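Long-range contacts in uncharacterized protein (Helicobacter pylori, PDB 4O5J), which is the sialic acid-binding adhesin SabA, an outer membrane protein whose extracellular domain probably attaches the bacterium to sialylated carbohydrates: residues A[263-267]-A[289-294]; A[66-70]-A[357-361]; A[219-225]-A[314-318]. All blocks are in the same frame, centred on the assembly; numbering follows the deposited sequence.

From the N terminus the chain first meets contact 2, whose 66-70 half on helix 57-76 waits for residues 357-361 on the long helix 343-396. Inside the large loop thus closed lies contact 3, between the loop segment 219-225 and the short helix 313-320. Contact 1, 263-267 with 289-294, closes the smallest loop, nested within both others. Contacts 1 and 2 touch: Gln294 and Phe290 reach Leu67 and Phe70, so helices 241-268, 281-309, 57-76 and 343-396 pack as one bundle. Contact 3 sits on the opposite side of the chain's centre, about 39 Å from contact 2 between centres, and ties a loop to a helix there.

Contact 1 of 3, residues A[263-267]-A[289-294]; sequences NHTLS and TFAQNQ
The Phe290 ring takes Ser267 over one face, where the CA stands 4.1 Å above the plane toward the rim, while the amide of Asn263 comes to its edge. Asn263 OD1 lies near the ring plane, 3.3 Å from Phe290 CD1, where the slightly positive C-H rim of the ring suits a carbonyl oxygen. The amide meets the ring's edge with its own plane tilted 66° from it. Leu266 comes in obliquely: its CD2 methyl packs against the start of Phe290, near N and CA and 3.9 Å from Phe290 CB, and against the methyl of Thr289.

Phe290 reaches this place with CG anti to the backbone N (chi1 -172°), which carries the ring alongside the other helix although its CB starts off to one side. Asn263 is buried, and an amide suits it because it can both give and accept. Its ND2 makes a weak but fairly straight bond to Phe290 O at 3.4 Å; that carbonyl also receives the helical bond from Gln294 N. Its OD1 accepts a weak bond from Asn293 ND2, 3.3 Å away. A water accepts from Asn263 ND2 at 3.1 Å and, more weakly, from Gln294 NE2, whose main partner is Leu67 O on helix 57-76. Two weak protein bonds and a water thus hold the Asn263 amide. Leu67 of that same helix packs on the other face of Phe290, which Thr71 also touches, and small Ser267 lets the backbone of its own helix lie close over the ring.

Helices 241-268 and 281-309 run nearly antiparallel here, 154° between segment directions: two neighbours in sequence forming a helical hairpin of the adhesion domain's helix bundle.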
ATOM      1  N   ASN A 263      -4.821  14.904   5.381  1.00 54.38           N
ATOM      2  CA  ASN A 263      -4.050  15.113   6.603  1.00 57.76           C
ATOM      3  C   ASN A 263      -3.084  16.285   6.513  1.00 55.82           C
ATOM      4  O   ASN A 263      -2.803  16.959   7.522  1.00 57.03           O
ATOM      5  CB  ASN A 263      -3.286  13.853   6.966  1.00 54.52           C
ATOM      6  CG  ASN A 263      -3.538  13.416   8.381  1.00 60.43           C
ATOM      7  OD1 ASN A 263      -4.513  13.815   9.003  1.00 66.36           O
ATOM      8  ND2 ASN A 263      -2.680  12.536   8.884  1.00 73.70           N
ATOM      9  N   HIS A 264      -2.571  16.529   5.315  1.00 53.14           N
ATOM     10  CA  HIS A 264      -1.745  17.696   5.102  1.00 55.17           C
ATOM     11  C   HIS A 264      -2.565  18.963   5.361  1.00 58.28           C
ATOM     12  O   HIS A 264      -2.075  19.954   5.929  1.00 63.15           O
ATOM     13  CB  HIS A 264      -1.195  17.708   3.676  1.00 50.50           C
ATOM     14  CG  HIS A 264      -0.398  18.947   3.387  1.00 62.21           C
ATOM     15  ND1 HIS A 264      -0.872  19.967   2.578  1.00 59.16           N
ATOM     16  CD2 HIS A 264       0.850  19.363   3.882  1.00 68.40           C
ATOM     17  CE1 HIS A 264       0.047  20.956   2.526  1.00 58.65           C
ATOM     18  NE2 HIS A 264       1.109  20.594   3.332  1.00 63.30           N
ATOM     19  N   THR A 265      -3.829  18.933   4.956  1.00 55.45           N
ATOM     20  CA  THR A 265      -4.765  20.021   5.235  1.00 57.42           C
ATOM     21  C   THR A 265      -4.963  20.199   6.726  1.00 57.79           C
ATOM     22  O   THR A 265      -4.886  21.319   7.238  1.00 56.05           O
ATOM     23  CB  THR A 265      -6.132  19.812   4.517  1.00 54.99           C
ATOM     24  OG1 THR A 265      -5.887  19.763   3.113  1.00 60.77           O
ATOM     25  CG2 THR A 265      -7.106  20.982   4.791  1.00 46.44           C
ATOM     26  N   LEU A 266      -5.224  19.099   7.421  1.00 57.34           N
ATOM     27  CA  LEU A 266      -5.466  19.133   8.850  1.00 54.38           C
ATOM     28  C   LEU A 266      -4.219  19.644   9.570  1.00 62.03           C
ATOM     29  O   LEU A 266      -4.321  20.475  10.487  1.00 60.52           O
ATOM     30  CB  LEU A 266      -5.842  17.730   9.347  1.00 58.76           C
ATOM     31  CG  LEU A 266      -6.200  17.662  10.811  1.00 54.77           C
ATOM     32  CD1 LEU A 266      -7.310  18.728  11.113  1.00 56.67           C
ATOM     33  CD2 LEU A 266      -6.660  16.255  11.108  1.00 52.65           C
ATOM     34  N   SER A 267      -3.052  19.199   9.127  1.00 60.52           N
ATOM     35  CA  SER A 267      -1.816  19.677   9.695  1.00 63.62           C
ATOM     36  C   SER A 267      -1.725  21.213   9.726  1.00 63.66           C
ATOM     37  O   SER A 267      -1.211  21.787  10.682  1.00 61.39           O
ATOM     38  CB  SER A 267      -0.666  19.167   8.872  1.00 63.23           C
ATOM     39  OG  SER A 267       0.542  19.524   9.499  1.00 66.66           O
ATOM     40  N   THR A 289      -7.476  13.341  15.796  1.00 58.10           N
ATOM     41  CA  THR A 289      -7.847  12.965  14.458  1.00 53.74           C
ATOM     42  C   THR A 289      -6.632  12.910  13.572  1.00 51.45           C
ATOM     43  O   THR A 289      -6.469  11.978  12.796  1.00 51.93           O
ATOM     44  CB  THR A 289      -8.804  14.007  13.883  1.00 53.66           C
ATOM     45  OG1 THR A 289      -9.920  14.084  14.748  1.00 54.29           O
ATOM     46  CG2 THR A 289      -9.286  13.613  12.505  1.00 48.06           C
ATOM     47  N   PHE A 290      -5.782  13.915  13.684  1.00 52.04           N
ATOM     48  CA  PHE A 290      -4.547  13.969  12.913  1.00 50.29           C
ATOM     49  C   PHE A 290      -3.735  12.676  13.121  1.00 51.84           C
ATOM     50  O   PHE A 290      -3.341  11.986  12.167  1.00 52.72           O
ATOM     51  CB  PHE A 290      -3.740  15.177  13.382  1.00 48.81           C
ATOM     52  CG  PHE A 290      -2.528  15.474  12.549  1.00 52.08           C
ATOM     53  CD1 PHE A 290      -2.503  15.173  11.196  1.00 56.15           C
ATOM     54  CD2 PHE A 290      -1.402  16.074  13.123  1.00 51.91           C
ATOM     55  CE1 PHE A 290      -1.374  15.453  10.421  1.00 61.79           C
ATOM     56  CE2 PHE A 290      -0.277  16.360  12.343  1.00 53.99           C
ATOM     57  CZ  PHE A 290      -0.265  16.070  11.006  1.00 57.88           C
ATOM     58  N   ALA A 291      -3.530  12.321  14.376  1.00 49.36           N
ATOM     59  CA  ALA A 291      -2.722  11.129  14.745  1.00 50.67           C
ATOM     60  C   ALA A 291      -3.392   9.824  14.290  1.00 49.96           C
ATOM     61  O   ALA A 291      -2.727   8.986  13.668  1.00 45.19           O
ATOM     62  CB  ALA A 291      -2.437  11.139  16.255  1.00 46.90           C
ATOM     63  N   GLN A 292      -4.691   9.658  14.519  1.00 45.67           N
ATOM     64  CA  GLN A 292      -5.382   8.478  13.978  1.00 50.01           C
ATOM     65  C   GLN A 292      -5.200   8.366  12.506  1.00 52.69           C
ATOM     66  O   GLN A 292      -4.843   7.280  11.990  1.00 54.40           O
ATOM     67  CB  GLN A 292      -6.857   8.539  14.275  1.00 53.65           C
ATOM     68  CG  GLN A 292      -7.143   8.362  15.738  1.00 60.18           C
ATOM     69  CD  GLN A 292      -8.601   8.627  16.061  1.00 66.86           C
ATOM     70  OE1 GLN A 292      -9.446   7.750  15.953  1.00 71.23           O
ATOM     71  NE2 GLN A 292      -8.895   9.829  16.465  1.00 69.18           N
ATOM     72  N   ASN A 293      -5.401   9.478  11.792  1.00 52.19           N
ATOM     73  CA  ASN A 293      -5.322   9.435  10.304  1.00 55.36           C
ATOM     74  C   ASN A 293      -3.944   9.023   9.849  1.00 48.94           C
ATOM     75  O   ASN A 293      -3.815   8.233   8.905  1.00 47.75           O
ATOM     76  CB  ASN A 293      -5.670  10.795   9.642  1.00 54.12           C
ATOM     77  CG  ASN A 293      -7.130  11.124   9.747  1.00 51.32           C
ATOM     78  OD1 ASN A 293      -7.969  10.251   9.915  1.00 58.43           O
ATOM     79  ND2 ASN A 293      -7.439  12.382   9.648  1.00 57.16           N
ATOM     80  N   GLN A 294      -2.910   9.562  10.503  1.00 45.13           N
ATOM     81  CA  GLN A 294      -1.562   9.259  10.102  1.00 45.85           C
ATOM     82  C   GLN A 294      -1.252   7.772  10.420  1.00 45.49           C
ATOM     83  O   GLN A 294      -0.522   7.130   9.674  1.00 47.44           O
ATOM     84  CB  GLN A 294      -0.555  10.151  10.806  1.00 48.60           C
ATOM     85  CG  GLN A 294       0.848   9.990  10.238  1.00 48.23           C
ATOM     86  CD  GLN A 294       1.770  11.104  10.738  1.00 57.58           C
ATOM     87  OE1 GLN A 294       2.680  10.883  11.583  1.00 57.48           O
ATOM     88  NE2 GLN A 294       1.528  12.337  10.239  1.00 52.48           N
TER
HETATM   89  O   HOH W   1      -0.109  11.946   7.309  1.00 29.08           O

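Contact 2 of 3, residues A[66-70]-A[357-361]; sequences YLKSF and YGNRV
Tyr66 and Phe70, one helical turn apart, both swing their rings opposite their own amide nitrogens, across to helix 343-396, whereas in Tyr357 CG lies opposite the carbonyl carbon (chi1 -64°), which brings a face of the ring to Phe70. These two form a T-shaped pair: flat rings let Phe70 give an edge to the face of Tyr357, with centroids 5.0 Å apart and planes at 72°. Phe70 CE1 lies 3.6 Å above the Tyr357 ring, displaced toward its rim. In the plane of that ring comes the hydroxyl of Tyr66, with OH 3.3 Å from Tyr357 CD1. Tyr357 is therefore engaged on a face and at one point of its edge by two aromatics of one helix.

The segments run at 143° to each other, roughly antiparallel, and join an early helix of the bundle to its last long one; their axes stay 11.2 Å apart at closest approach, a gap the long Tyr66 ring can span. Phe70 also touches Gln294 and Ile298 of helix 281-309, while Pro82 of helix 82-101 packs on both Phe70 and Tyr357.

Arg360 serves here through its aliphatic part, crossing Tyr66 at about a right angle, with CB oblique to the ring and 3.4 Å from Tyr66 CZ. Its extended chain carries the guanidinium away to Tyr356, where NH1 bonds the carbonyl O and the charge makes a cation-pi contact with the ring. Deeper in, Leu67 CD1 meets Val361 CG2 at 4.2 Å, two compact apolar groups in a buried position that Ala364 also borders.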
ATOM      1  N   TYR A  66       6.565  15.626  15.481  1.00 63.27           N
ATOM      2  CA  TYR A  66       6.792  14.404  14.735  1.00 52.29           C
ATOM      3  C   TYR A  66       5.672  14.179  13.677  1.00 60.36           C
ATOM      4  O   TYR A  66       5.944  13.902  12.500  1.00 61.15           O
ATOM      5  CB  TYR A  66       6.873  13.196  15.691  1.00 51.82           C
ATOM      6  CG  TYR A  66       6.719  11.936  14.885  1.00 63.04           C
ATOM      7  CD1 TYR A  66       7.810  11.408  14.150  1.00 59.34           C
ATOM      8  CD2 TYR A  66       5.463  11.311  14.754  1.00 60.68           C
ATOM      9  CE1 TYR A  66       7.662  10.282  13.370  1.00 71.57           C
ATOM     10  CE2 TYR A  66       5.313  10.169  13.978  1.00 65.66           C
ATOM     11  CZ  TYR A  66       6.397   9.670  13.281  1.00 68.88           C
ATOM     12  OH  TYR A  66       6.225   8.542  12.501  1.00 72.99           O
ATOM     13  N   LEU A  67       4.413  14.270  14.110  1.00 54.82           N
ATOM     14  CA  LEU A  67       3.275  14.094  13.240  1.00 51.65           C
ATOM     15  C   LEU A  67       3.403  14.995  12.009  1.00 59.26           C
ATOM     16  O   LEU A  67       3.347  14.515  10.844  1.00 60.29           O
ATOM     17  CB  LEU A  67       2.027  14.454  14.010  1.00 60.37           C
ATOM     18  CG  LEU A  67       1.105  13.360  14.569  1.00 52.04           C
ATOM     19  CD1 LEU A  67       1.705  12.012  14.552  1.00 47.69           C
ATOM     20  CD2 LEU A  67       0.586  13.695  15.946  1.00 43.78           C
ATOM     21  N   LYS A  68       3.617  16.284  12.258  1.00 55.07           N
ATOM     22  CA  LYS A  68       3.708  17.290  11.179  1.00 53.83           C
ATOM     23  C   LYS A  68       4.899  17.031  10.309  1.00 57.76           C
ATOM     24  O   LYS A  68       4.856  17.174   9.073  1.00 62.07           O
ATOM     25  CB  LYS A  68       3.824  18.718  11.727  1.00 44.91           C
ATOM     26  CG  LYS A  68       2.598  19.146  12.444  1.00 56.32           C
ATOM     27  CD  LYS A  68       2.793  20.514  13.098  1.00 61.80           C
ATOM     28  CE  LYS A  68       1.850  21.572  12.501  1.00 66.14           C
ATOM     29  NZ  LYS A  68       2.343  21.980  11.213  1.00 60.54           N
ATOM     30  N   SER A  69       5.989  16.622  10.928  1.00 53.80           N
ATOM     31  CA  SER A  69       7.169  16.396  10.138  1.00 54.18           C
ATOM     32  C   SER A  69       6.957  15.186   9.177  1.00 56.06           C
ATOM     33  O   SER A  69       7.401  15.173   8.005  1.00 61.49           O
ATOM     34  CB  SER A  69       8.317  16.237  11.095  1.00 57.45           C
ATOM     35  OG  SER A  69       9.431  15.894  10.356  1.00 78.58           O
ATOM     36  N   PHE A  70       6.220  14.181   9.638  1.00 56.37           N
ATOM     37  CA  PHE A  70       5.968  13.027   8.772  1.00 47.24           C
ATOM     38  C   PHE A  70       5.069  13.490   7.622  1.00 52.76           C
ATOM     39  O   PHE A  70       5.314  13.162   6.456  1.00 51.43           O
ATOM     40  CB  PHE A  70       5.282  11.922   9.549  1.00 47.48           C
ATOM     41  CG  PHE A  70       4.812  10.783   8.686  1.00 50.82           C
ATOM     42  CD1 PHE A  70       5.626   9.674   8.498  1.00 52.97           C
ATOM     43  CD2 PHE A  70       3.576  10.834   8.046  1.00 54.33           C
ATOM     44  CE1 PHE A  70       5.201   8.605   7.676  1.00 53.39           C
ATOM     45  CE2 PHE A  70       3.146   9.805   7.234  1.00 51.17           C
ATOM     46  CZ  PHE A  70       3.957   8.677   7.043  1.00 51.71           C
ATOM     47  N   TYR A 357       8.198   4.174  11.059  1.00 54.07           N
ATOM     48  CA  TYR A 357       7.173   5.184  11.410  1.00 51.93           C
ATOM     49  C   TYR A 357       6.020   4.627  12.215  1.00 57.51           C
ATOM     50  O   TYR A 357       5.313   5.369  12.903  1.00 56.78           O
ATOM     51  CB  TYR A 357       6.607   5.845  10.151  1.00 48.06           C
ATOM     52  CG  TYR A 357       7.665   6.627   9.382  1.00 56.10           C
ATOM     53  CD1 TYR A 357       8.170   7.850   9.875  1.00 55.46           C
ATOM     54  CD2 TYR A 357       8.176   6.146   8.195  1.00 51.43           C
ATOM     55  CE1 TYR A 357       9.146   8.543   9.174  1.00 55.53           C
ATOM     56  CE2 TYR A 357       9.148   6.843   7.491  1.00 54.71           C
ATOM     57  CZ  TYR A 357       9.610   8.025   7.987  1.00 55.17           C
ATOM     58  OH  TYR A 357      10.537   8.688   7.312  1.00 64.48           O
ATOM     59  N   GLY A 358       5.794   3.326  12.095  1.00 62.48           N
ATOM     60  CA  GLY A 358       4.758   2.642  12.865  1.00 61.76           C
ATOM     61  C   GLY A 358       4.966   2.834  14.356  1.00 60.38           C
ATOM     62  O   GLY A 358       4.065   3.316  15.031  1.00 57.16           O
ATOM     63  N   ASN A 359       6.151   2.477  14.875  1.00 68.73           N
ATOM     64  CA  ASN A 359       6.487   2.774  16.287  1.00 71.16           C
ATOM     65  C   ASN A 359       6.260   4.213  16.617  1.00 63.58           C
ATOM     66  O   ASN A 359       5.609   4.530  17.595  1.00 72.10           O
ATOM     67  CB  ASN A 359       7.916   2.427  16.681  1.00 77.37           C
ATOM     68  CG  ASN A 359       8.128   0.960  16.623  1.00101.94           C
ATOM     69  OD1 ASN A 359       7.169   0.161  16.697  1.00113.24           O
ATOM     70  ND2 ASN A 359       9.362   0.569  16.415  1.00120.50           N
ATOM     71  N   ARG A 360       6.806   5.098  15.814  1.00 62.87           N
ATOM     72  CA  ARG A 360       6.784   6.512  16.186  1.00 68.19           C
ATOM     73  C   ARG A 360       5.367   7.080  16.167  1.00 56.78           C
ATOM     74  O   ARG A 360       5.018   7.846  17.016  1.00 55.80           O
ATOM     75  CB  ARG A 360       7.720   7.308  15.301  1.00 64.48           C
ATOM     76  CG  ARG A 360       9.117   7.200  15.816  1.00 71.20           C
ATOM     77  CD  ARG A 360      10.085   7.432  14.708  1.00 85.05           C
ATOM     78  NE  ARG A 360      11.407   7.118  15.214  1.00 91.24           N
ATOM     79  CZ  ARG A 360      11.972   5.909  15.186  1.00100.56           C
ATOM     80  NH1 ARG A 360      11.340   4.830  14.623  1.00 81.88           N
ATOM     81  NH2 ARG A 360      13.186   5.798  15.724  1.00 90.99           N
ATOM     82  N   VAL A 361       4.537   6.666  15.219  1.00 55.66           N
ATOM     83  CA  VAL A 361       3.179   7.195  15.169  1.00 53.34           C
ATOM     84  C   VAL A 361       2.354   6.641  16.328  1.00 54.09           C
ATOM     85  O   VAL A 361       1.496   7.360  16.864  1.00 52.07           O
ATOM     86  CB  VAL A 361       2.480   6.957  13.811  1.00 48.61           C
ATOM     87  CG1 VAL A 361       1.992   5.518  13.657  1.00 45.70           C
ATOM     88  CG2 VAL A 361       1.299   7.919  13.647  1.00 47.26           C
TER

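Contact 3 of 3, residues A[219-225]-A[314-318]; sequences IVISGVS and EQYKY
Tyr318 and Val224 carry most of this contact, the aromatic ring reaching from the helix into a loop that wraps it with aliphatic groups. Val224 CG1 rests over one face of the ring, 3.9 Å from its centroid and 25° off the normal, a CH-pi contact displaced toward the rim and nearest Tyr318 CE2. The methyl gets there because CG1 is turned directly away from the nitrogen of Val224 (chi1 169°), while CG2 faces the aliphatic CG of Lys317. At the edge of the ring, near its plane, Ile219 CG2 lies 3.7 Å from Tyr318 CE1; Ile221 CD1 approaches obliquely at Tyr318 CD1. Beta-branched residues suit Ile219 and Val224, whose touching methyls sit close to the backbone and make a firm wall; Ile221 needs its longer branch to reach.

The loop joins strands 214-215 and 234-235 of a small antiparallel pair, and residues 221-224 make a type II beta turn: Ile221 O accepts from Val224 N, and Gly223 takes the third position with a positive phi. Ser225 N bonds to the same carbonyl, and Ser225 OG accepts from Ile221 N at 2.8 Å, a further tie across the turn. Helix 313-320 packs Tyr318 against this folded-back loop. The ring also meets Trp216 edge-to-face.

A tyrosine suits the place because its polar end reaches past the apolar walls. Tyr318 OH lies beside Ser225 CA and hydrogen-bonds Ile231 N; a water in the plane of the ring lies 2.7 Å from Tyr318 OH and bridges it to Ile219 O. Glu314, its chain bent at chi2, brings OE2 toward the loop, where a second water, 2.8 Å from Glu314 OE2, bridges it to Val224 O. Val224 O has another partner in Thr227 OG1.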
ATOM      1  N   ILE A 219       5.597 -17.796 -21.502  1.00 30.30           N
ATOM      2  CA  ILE A 219       6.607 -16.945 -20.939  1.00 28.57           C
ATOM      3  C   ILE A 219       7.952 -17.675 -20.823  1.00 34.87           C
ATOM      4  O   ILE A 219       8.049 -18.676 -20.111  1.00 37.87           O
ATOM      5  CB  ILE A 219       6.204 -16.464 -19.562  1.00 28.06           C
ATOM      6  CG1 ILE A 219       4.963 -15.570 -19.657  1.00 24.69           C
ATOM      7  CG2 ILE A 219       7.370 -15.702 -18.929  1.00 27.08           C
ATOM      8  CD1 ILE A 219       4.209 -15.368 -18.331  1.00 28.21           C
ATOM      9  N   VAL A 220       8.982 -17.161 -21.500  1.00 36.43           N
ATOM     10  CA  VAL A 220      10.314 -17.726 -21.454  1.00 26.32           C
ATOM     11  C   VAL A 220      11.254 -16.758 -20.773  1.00 38.00           C
ATOM     12  O   VAL A 220      11.551 -15.680 -21.299  1.00 41.32           O
ATOM     13  CB  VAL A 220      10.860 -18.019 -22.848  1.00 34.75           C
ATOM     14  CG1 VAL A 220      12.246 -18.753 -22.749  1.00 31.76           C
ATOM     15  CG2 VAL A 220       9.841 -18.892 -23.653  1.00 31.51           C
ATOM     16  N   ILE A 221      11.750 -17.150 -19.606  1.00 38.17           N
ATOM     17  CA  ILE A 221      12.765 -16.381 -18.923  1.00 35.72           C
ATOM     18  C   ILE A 221      13.878 -17.319 -18.513  1.00 43.91           C
ATOM     19  O   ILE A 221      13.634 -18.227 -17.704  1.00 45.83           O
ATOM     20  CB  ILE A 221      12.207 -15.724 -17.673  1.00 34.04           C
ATOM     21  CG1 ILE A 221      11.012 -14.774 -18.045  1.00 32.11           C
ATOM     22  CG2 ILE A 221      13.303 -14.972 -16.885  1.00 32.55           C
ATOM     23  CD1 ILE A 221      10.280 -14.214 -16.827  1.00 31.57           C
ATOM     24  N   SER A 222      15.086 -17.128 -19.060  1.00 44.38           N
ATOM     25  CA  SER A 222      16.213 -18.005 -18.763  1.00 47.77           C
ATOM     26  C   SER A 222      16.510 -18.057 -17.287  1.00 44.52           C
ATOM     27  O   SER A 222      16.567 -17.046 -16.627  1.00 52.31           O
ATOM     28  CB  SER A 222      17.456 -17.521 -19.472  1.00 53.04           C
ATOM     29  OG  SER A 222      17.290 -17.823 -20.828  1.00 73.51           O
ATOM     30  N   GLY A 223      16.673 -19.260 -16.766  1.00 50.55           N
ATOM     31  CA  GLY A 223      17.024 -19.451 -15.368  1.00 46.28           C
ATOM     32  C   GLY A 223      15.770 -19.408 -14.512  1.00 49.03           C
ATOM     33  O   GLY A 223      15.835 -19.495 -13.316  1.00 56.62           O
ATOM     34  N   VAL A 224      14.619 -19.240 -15.122  1.00 41.17           N
ATOM     35  CA  VAL A 224      13.406 -19.217 -14.383  1.00 38.25           C
ATOM     36  C   VAL A 224      12.362 -20.165 -14.986  1.00 44.70           C
ATOM     37  O   VAL A 224      11.872 -21.058 -14.288  1.00 48.31           O
ATOM     38  CB  VAL A 224      12.837 -17.793 -14.345  1.00 38.23           C
ATOM     39  CG1 VAL A 224      11.410 -17.802 -13.795  1.00 33.04           C
ATOM     40  CG2 VAL A 224      13.777 -16.872 -13.546  1.00 37.17           C
ATOM     41  N   SER A 225      12.003 -19.998 -16.269  1.00 42.26           N
ATOM     42  CA  SER A 225      10.966 -20.824 -16.856  1.00 34.32           C
ATOM     43  C   SER A 225      11.519 -22.178 -17.248  1.00 41.06           C
ATOM     44  O   SER A 225      10.741 -23.116 -17.546  1.00 40.71           O
ATOM     45  CB  SER A 225      10.362 -20.154 -18.096  1.00 33.49           C
ATOM     46  OG  SER A 225      11.387 -19.903 -19.042  1.00 42.28           O
ATOM     47  N   GLU A 314       7.230 -18.004  -6.448  1.00 41.84           N
ATOM     48  CA  GLU A 314       7.570 -18.247  -7.820  1.00 39.16           C
ATOM     49  C   GLU A 314       6.906 -17.193  -8.728  1.00 39.58           C
ATOM     50  O   GLU A 314       7.495 -16.783  -9.728  1.00 41.32           O
ATOM     51  CB  GLU A 314       7.070 -19.640  -8.221  1.00 39.84           C
ATOM     52  CG  GLU A 314       7.475 -19.994  -9.639  1.00 51.23           C
ATOM     53  CD  GLU A 314       8.980 -20.180  -9.845  1.00 61.16           C
ATOM     54  OE1 GLU A 314       9.658 -20.571  -8.860  1.00 65.51           O
ATOM     55  OE2 GLU A 314       9.475 -19.970 -10.988  1.00 58.26           O
ATOM     56  N   GLN A 315       5.689 -16.789  -8.408  1.00 38.00           N
ATOM     57  CA  GLN A 315       5.017 -15.732  -9.189  1.00 37.82           C
ATOM     58  C   GLN A 315       5.760 -14.412  -9.009  1.00 41.87           C
ATOM     59  O   GLN A 315       5.939 -13.669  -9.970  1.00 42.67           O
ATOM     60  CB  GLN A 315       3.555 -15.585  -8.789  1.00 29.83           C
ATOM     61  CG  GLN A 315       2.747 -16.805  -9.186  1.00 32.62           C
ATOM     62  CD  GLN A 315       1.321 -16.688  -8.684  1.00 37.20           C
ATOM     63  OE1 GLN A 315       0.866 -15.613  -8.322  1.00 38.03           O
ATOM     64  NE2 GLN A 315       0.592 -17.813  -8.681  1.00 33.19           N
ATOM     65  N   TYR A 316       6.224 -14.132  -7.804  1.00 38.60           N
ATOM     66  CA  TYR A 316       6.951 -12.909  -7.545  1.00 39.54           C
ATOM     67  C   TYR A 316       8.251 -12.936  -8.350  1.00 43.44           C
ATOM     68  O   TYR A 316       8.657 -11.902  -8.925  1.00 38.52           O
ATOM     69  CB  TYR A 316       7.222 -12.753  -6.041  1.00 36.89           C
ATOM     70  CG  TYR A 316       7.888 -11.458  -5.677  1.00 39.31           C
ATOM     71  CD1 TYR A 316       7.177 -10.255  -5.750  1.00 39.10           C
ATOM     72  CD2 TYR A 316       9.235 -11.377  -5.299  1.00 42.75           C
ATOM     73  CE1 TYR A 316       7.756  -9.039  -5.452  1.00 40.33           C
ATOM     74  CE2 TYR A 316       9.830 -10.120  -4.995  1.00 43.28           C
ATOM     75  CZ  TYR A 316       9.077  -8.970  -5.072  1.00 44.83           C
ATOM     76  OH  TYR A 316       9.616  -7.734  -4.763  1.00 53.95           O
ATOM     77  N   LYS A 317       8.906 -14.114  -8.397  1.00 37.58           N
ATOM     78  CA  LYS A 317      10.165 -14.222  -9.143  1.00 39.31           C
ATOM     79  C   LYS A 317       9.933 -13.857 -10.618  1.00 39.57           C
ATOM     80  O   LYS A 317      10.752 -13.184 -11.224  1.00 39.49           O
ATOM     81  CB  LYS A 317      10.783 -15.647  -8.999  1.00 41.92           C
ATOM     82  CG  LYS A 317      12.050 -15.889  -9.768  1.00 56.48           C
ATOM     83  CD  LYS A 317      13.196 -14.937  -9.393  1.00 85.37           C
ATOM     84  CE  LYS A 317      13.706 -15.088  -7.948  1.00 98.42           C
ATOM     85  NZ  LYS A 317      14.662 -14.014  -7.445  1.00100.12           N
ATOM     86  N   TYR A 318       8.839 -14.335 -11.211  1.00 37.75           N
ATOM     87  CA  TYR A 318       8.504 -14.016 -12.621  1.00 35.05           C
ATOM     88  C   TYR A 318       8.316 -12.491 -12.762  1.00 37.00           C
ATOM     89  O   TYR A 318       8.869 -11.880 -13.661  1.00 39.99           O
ATOM     90  CB  TYR A 318       7.226 -14.704 -13.055  1.00 31.17           C
ATOM     91  CG  TYR A 318       7.399 -16.034 -13.667  1.00 35.27           C
ATOM     92  CD1 TYR A 318       7.217 -16.220 -15.051  1.00 31.87           C
ATOM     93  CD2 TYR A 318       7.771 -17.175 -12.898  1.00 37.17           C
ATOM     94  CE1 TYR A 318       7.350 -17.454 -15.631  1.00 31.62           C
ATOM     95  CE2 TYR A 318       7.901 -18.431 -13.529  1.00 37.46           C
ATOM     96  CZ  TYR A 318       7.709 -18.558 -14.865  1.00 35.87           C
ATOM     97  OH  TYR A 318       7.873 -19.800 -15.508  1.00 35.72           O
TER
HETATM   98  O   HOH W   2       6.907 -20.075 -17.997  1.00 35.75           O
HETATM   99  O   HOH W   3      11.814 -21.347 -11.511  1.00 58.59           O